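Local coordinates for protein DNA methyltransferase (Nicotiana tabacum, PDB 4ONQ) that probably methylates cytosine at carbon 5 in DNA with S-adenosyl-L-methionine as methyl donor, this chain being the catalytic domain of a plant DRM-type enzyme, at residues R137-K140 and A141-F145; R271-W274 and E275-Q279. The protein carries 5 engineered substitutions. One frame throughout, in Å; residues are numbered along the deposited sequence.

Interaction 1 (R137-K140 and A141-F145); sequences RIRK and AVEDF
Arg137 O, Ile138 O and Arg139 O accept i to i+4 backbone hydrogen bonds from the N atoms of Ala141, Val142 and Glu143, so this is ordinary alpha-helix, part of helix 132-143. The same i to i+4 spacing also carries a salt bridge: Arg139 NH1 donates to Glu143 OE2 at 3.0 Å. The oxygen lies in the guanidinium plane, at its edge, but the nitrogen reaches it from above the carboxylate plane, the two flat groups being turned 69° apart. With Arg139 CG anti to the backbone N (chi1 166°), the chain runs outward from the helix, and its bend at chi3 turns the guanidinium to that oxygen. The aliphatic part also touches, Arg139 CG lying 3.6 Å from Glu143 OE2. Ile138 and Val142 pack on Val157 of helix 151-164. Replacing Glu143 by an alanine removes the carboxylate, which would probably leave the Arg139 guanidinium without its charged mate and freer to turn, and break the water link to Lys140. That water donates to Glu143 OE1 at 2.7 Å and accepts from Lys140 NZ at 2.9 Å.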
loop_
_atom_site.group_PDB
_atom_site.type_symbol
_atom_site.label_atom_id
_atom_site.label_comp_id
_atom_site.label_asym_id
_atom_site.label_seq_id
_atom_site.Cartn_x
_atom_site.Cartn_y
_atom_site.Cartn_z
ATOM N N ARG A 137 5.963 18.847 24.401
ATOM C CA ARG A 137 5.803 18.095 25.641
ATOM C C ARG A 137 6.923 17.068 25.794
ATOM O O ARG A 137 7.466 16.893 26.884
ATOM C CB ARG A 137 4.435 17.402 25.713
ATOM C CG ARG A 137 3.226 18.341 25.687
ATOM C CD ARG A 137 3.428 19.585 26.549
ATOM N NE ARG A 137 3.825 19.268 27.916
ATOM C CZ ARG A 137 4.132 20.178 28.835
ATOM N NH1 ARG A 137 4.079 21.471 28.540
ATOM N NH2 ARG A 137 4.488 19.794 30.054
ATOM N N ILE A 138 7.275 16.405 24.696
ATOM C CA ILE A 138 8.311 15.374 24.727
ATOM C C ILE A 138 9.687 15.987 24.994
ATOM O O ILE A 138 10.454 15.501 25.849
ATOM C CB ILE A 138 8.305 14.537 23.431
ATOM C CG1 ILE A 138 7.023 13.703 23.369
ATOM C CG2 ILE A 138 9.510 13.630 23.364
ATOM C CD1 ILE A 138 6.920 12.839 22.142
ATOM N N ARG A 139 9.977 17.072 24.276
ATOM C CA ARG A 139 11.174 17.864 24.536
ATOM C C ARG A 139 11.321 18.196 26.018
ATOM O O ARG A 139 12.357 17.926 26.599
ATOM C CB ARG A 139 11.187 19.169 23.728
ATOM C CG ARG A 139 12.253 20.150 24.236
ATOM C CD ARG A 139 12.197 21.516 23.574
ATOM N NE ARG A 139 12.794 21.530 22.240
ATOM C CZ ARG A 139 14.094 21.682 22.006
ATOM N NH1 ARG A 139 14.941 21.810 23.018
ATOM N NH2 ARG A 139 14.550 21.692 20.761
ATOM N N LYS A 140 10.286 18.773 26.627
ATOM C CA LYS A 140 10.374 19.188 28.029
ATOM C C LYS A 140 10.476 18.001 28.981
ATOM O O LYS A 140 11.167 18.061 29.998
ATOM C CB LYS A 140 9.197 20.092 28.409
ATOM C CG LYS A 140 9.249 21.466 27.745
ATOM C CD LYS A 140 8.151 22.378 28.249
ATOM C CE LYS A 140 8.131 23.705 27.495
ATOM N NZ LYS A 140 9.411 24.458 27.611
ATOM N N ALA A 141 9.794 16.916 28.638
ATOM C CA ALA A 141 9.861 15.698 29.432
ATOM C C ALA A 141 11.274 15.085 29.479
ATOM O O ALA A 141 11.670 14.541 30.510
ATOM C CB ALA A 141 8.844 14.678 28.929
ATOM N N VAL A 142 12.030 15.166 28.379
ATOM C CA VAL A 142 13.385 14.583 28.361
ATOM C C VAL A 142 14.528 15.585 28.597
ATOM O O VAL A 142 15.657 15.194 28.903
ATOM C CB VAL A 142 13.673 13.827 27.049
ATOM C CG1 VAL A 142 12.650 12.725 26.832
ATOM C CG2 VAL A 142 13.693 14.792 25.878
ATOM N N GLU A 143 14.251 16.858 28.443
ATOM C CA GLU A 143 15.243 17.906 28.549
ATOM C C GLU A 143 15.925 18.037 29.899
ATOM O O GLU A 143 17.079 18.401 29.962
ATOM C CB GLU A 143 14.574 19.225 28.288
ATOM C CG GLU A 143 15.143 19.989 27.209
ATOM C CD GLU A 143 14.429 21.276 26.989
ATOM O OE1 GLU A 143 13.510 21.589 27.754
ATOM O OE2 GLU A 143 14.806 21.988 26.055
ATOM N N ASP A 144 15.192 17.786 30.973
ATOM C CA ASP A 144 15.722 17.994 32.322
ATOM C C ASP A 144 16.900 17.091 32.662
ATOM O O ASP A 144 17.837 17.503 33.346
ATOM C CB ASP A 144 14.618 17.817 33.363
ATOM C CG ASP A 144 13.661 18.985 33.395
ATOM O OD1 ASP A 144 14.106 20.121 33.125
ATOM O OD2 ASP A 144 12.467 18.769 33.693
ATOM N N PHE A 145 16.841 15.862 32.176
ATOM C CA PHE A 145 17.860 14.868 32.448
ATOM C C PHE A 145 18.850 14.852 31.298
ATOM O O PHE A 145 18.464 15.016 30.138
ATOM C CB PHE A 145 17.190 13.501 32.603
ATOM C CG PHE A 145 15.852 13.573 33.294
ATOM C CD1 PHE A 145 15.776 13.614 34.680
ATOM C CD2 PHE A 145 14.671 13.641 32.559
ATOM C CE1 PHE A 145 14.559 13.704 35.319
ATOM C CE2 PHE A 145 13.450 13.737 33.193
ATOM C CZ PHE A 145 13.392 13.768 34.578
HETATM O O HOH W 1 12.043 23.661 26.738
#

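Interaction 2 (R271-W274 and E275-Q279); sequences RSWW and EQTNQ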
loop_
_atom_site.group_PDB
_atom_site.type_symbol
_atom_site.label_atom_id
_atom_site.label_comp_id
_atom_site.label_asym_id
_atom_site.label_seq_id
_atom_site.Cartn_x
_atom_site.Cartn_y
_atom_site.Cartn_z
ATOM N N ARG A 271 -1.712 11.509 -12.965
ATOM C CA ARG A 271 -1.528 12.042 -14.314
ATOM C C ARG A 271 -0.111 12.590 -14.500
ATOM O O ARG A 271 0.569 12.280 -15.494
ATOM C CB ARG A 271 -2.566 13.135 -14.594
ATOM C CG ARG A 271 -2.384 13.870 -15.925
ATOM C CD ARG A 271 -2.597 12.949 -17.128
ATOM N NE ARG A 271 -3.929 12.341 -17.144
ATOM C CZ ARG A 271 -4.344 11.464 -18.054
ATOM N NH1 ARG A 271 -3.533 11.082 -19.035
ATOM N NH2 ARG A 271 -5.571 10.964 -17.982
ATOM N N SER A 272 0.332 13.400 -13.539
ATOM C CA SER A 272 1.692 13.924 -13.558
ATOM C C SER A 272 2.705 12.787 -13.626
ATOM O O SER A 272 3.634 12.833 -14.431
ATOM C CB SER A 272 1.963 14.799 -12.338
ATOM O OG SER A 272 1.320 16.050 -12.465
ATOM N N TRP A 273 2.508 11.765 -12.795
ATOM C CA TRP A 273 3.387 10.594 -12.811
ATOM C C TRP A 273 3.380 9.890 -14.168
ATOM O O TRP A 273 4.409 9.396 -14.642
ATOM C CB TRP A 273 2.960 9.603 -11.731
ATOM C CG TRP A 273 3.728 8.325 -11.769
ATOM C CD1 TRP A 273 4.955 8.094 -11.223
ATOM C CD2 TRP A 273 3.323 7.093 -12.384
ATOM N NE1 TRP A 273 5.343 6.797 -11.465
ATOM C CE2 TRP A 273 4.358 6.161 -12.174
ATOM C CE3 TRP A 273 2.189 6.690 -13.093
ATOM C CZ2 TRP A 273 4.292 4.852 -12.645
ATOM C CZ3 TRP A 273 2.123 5.385 -13.558
ATOM C CH2 TRP A 273 3.171 4.484 -13.336
ATOM N N TRP A 274 2.215 9.815 -14.776
ATOM C CA TRP A 274 2.037 9.124 -16.009
ATOM C C TRP A 274 2.823 9.775 -17.079
ATOM O O TRP A 274 3.455 9.125 -17.872
ATOM C CB TRP A 274 0.572 9.062 -16.367
ATOM C CG TRP A 274 0.214 8.190 -17.521
ATOM C CD1 TRP A 274 0.093 8.538 -18.836
ATOM C CD2 TRP A 274 -0.117 6.795 -17.492
ATOM N NE1 TRP A 274 -0.274 7.494 -19.582
ATOM C CE2 TRP A 274 -0.406 6.421 -18.851
ATOM C CE3 TRP A 274 -0.192 5.849 -16.517
ATOM C CZ2 TRP A 274 -0.754 5.156 -19.186
ATOM C CZ3 TRP A 274 -0.530 4.578 -16.875
ATOM C CH2 TRP A 274 -0.815 4.242 -18.178
ATOM N N GLU A 275 2.800 11.075 -17.126
ATOM C CA GLU A 275 3.637 11.809 -18.017
ATOM C C GLU A 275 5.106 11.777 -17.737
ATOM O O GLU A 275 5.878 11.650 -18.623
ATOM C CB GLU A 275 3.158 13.224 -18.113
ATOM C CG GLU A 275 1.794 13.246 -18.708
ATOM C CD GLU A 275 1.117 14.576 -18.623
ATOM O OE1 GLU A 275 1.791 15.592 -18.445
ATOM O OE2 GLU A 275 -0.101 14.594 -18.775
ATOM N N GLN A 276 5.471 11.882 -16.486
ATOM C CA GLN A 276 6.830 11.962 -16.069
ATOM C C GLN A 276 7.584 10.705 -16.363
ATOM O O GLN A 276 8.765 10.712 -16.506
ATOM C CB GLN A 276 6.904 12.349 -14.613
ATOM C CG GLN A 276 6.689 13.830 -14.405
ATOM C CD GLN A 276 6.533 14.254 -12.962
ATOM O OE1 GLN A 276 7.084 13.659 -12.080
ATOM N NE2 GLN A 276 5.793 15.298 -12.738
ATOM N N THR A 277 6.879 9.609 -16.393
ATOM C CA THR A 277 7.494 8.355 -16.667
ATOM C C THR A 277 7.334 8.013 -18.105
ATOM O O THR A 277 7.627 6.929 -18.485
ATOM C CB THR A 277 6.972 7.219 -15.787
ATOM O OG1 THR A 277 5.557 7.189 -15.813
ATOM C CG2 THR A 277 7.415 7.414 -14.421
ATOM N N ASN A 278 6.822 8.947 -18.880
ATOM C CA ASN A 278 6.636 8.794 -20.321
ATOM C C ASN A 278 5.899 7.533 -20.737
ATOM O O ASN A 278 6.338 6.831 -21.640
ATOM C CB ASN A 278 7.981 8.851 -21.032
ATOM C CG ASN A 278 8.618 10.204 -20.934
ATOM O OD1 ASN A 278 9.728 10.344 -20.421
ATOM N ND2 ASN A 278 7.914 11.222 -21.417
ATOM N N GLN A 279 4.788 7.243 -20.073
ATOM C CA GLN A 279 3.964 6.108 -20.464
ATOM C C GLN A 279 3.438 6.314 -21.875
ATOM O O GLN A 279 2.884 7.365 -22.194
ATOM C CB GLN A 279 2.797 5.935 -19.499
ATOM C CG GLN A 279 3.215 5.718 -18.066
ATOM C CD GLN A 279 3.988 4.429 -17.875
ATOM O OE1 GLN A 279 3.814 3.466 -18.623
ATOM N NE2 GLN A 279 4.855 4.408 -16.872
#
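Gln279 folds back over the end of helix 264-276 and lays its side chain against two tryptophans. Its CB sits over one face of the Trp274 indole, a CH-pi contact 3.5 Å from the centroid of the five-membered ring and 17° off the normal. The next atom, Gln279 CG, lies 3.5 Å from Trp274 CD2 and also borders Trp274 O. The chain then bends at chi2 (-64°), which turns the amide off Trp274 and brings NE2 toward Thr277 and Trp273. There Gln279 NE2 donates to Thr277 OG1 at 3.1 Å. The same Gln279 NE2 lies 3.9 Å from Trp273 CH2. Thr277 OG1 in turn donates to Trp273 O at 2.7 Å, so this hydroxyl relays the glutamine amide to the helix backbone. Trp273 O also accepts from Thr277 N, the two donors arriving from opposite faces of the carbonyl plane.

The backbone turn that returns Gln279 to the helix is a Schellman motif: Gln279 N bonds to Trp274 O, Asn278 N bonds to Glu275 O, and Asn278, the C-prime residue, has positive phi (51°). It closes the helix of the beta-alpha-beta unit formed by strand 254-260, helix 264-276 and strand 282-286 in the Rossmann-like methyltransferase fold. Trp274 packs on Leu254 and Val257 of the first strand, while Trp273 touches Glu244 and Val245 of helix 242-249.

Thr277 CG2 adds a CH-pi contact over a face of Trp273, 4.0 Å from the five-membered ring centroid. Glu275, one turn on from Arg271, brings OE2 to 3.4 Å from Arg271 CD, touching the aliphatic part of that chain, whereas Arg271 NH2 is hydrogen-bonded to Leu283 O of strand 282-286.

Both interactions are local contacts along a helix, but in distant parts of the chain: their centres are about 46 Å apart, their nearest atoms about 34 Å, and they do not touch. Interaction 1 is peripheral, its centre about 35 Å from that of the chain, where helix 132-143 packs on helix 151-164 and strand 173-176. Interaction 2 belongs to the main sheet domain, about 20 Å from the chain centre (centre to centre), and the Trp273 side chain is about 11 Å from the bound sinefungin. At that distance the Trp273 side chain makes no direct contact with the ligand. Cys316, the predicted catalytic residue, falls in the unmodelled 316-335 region.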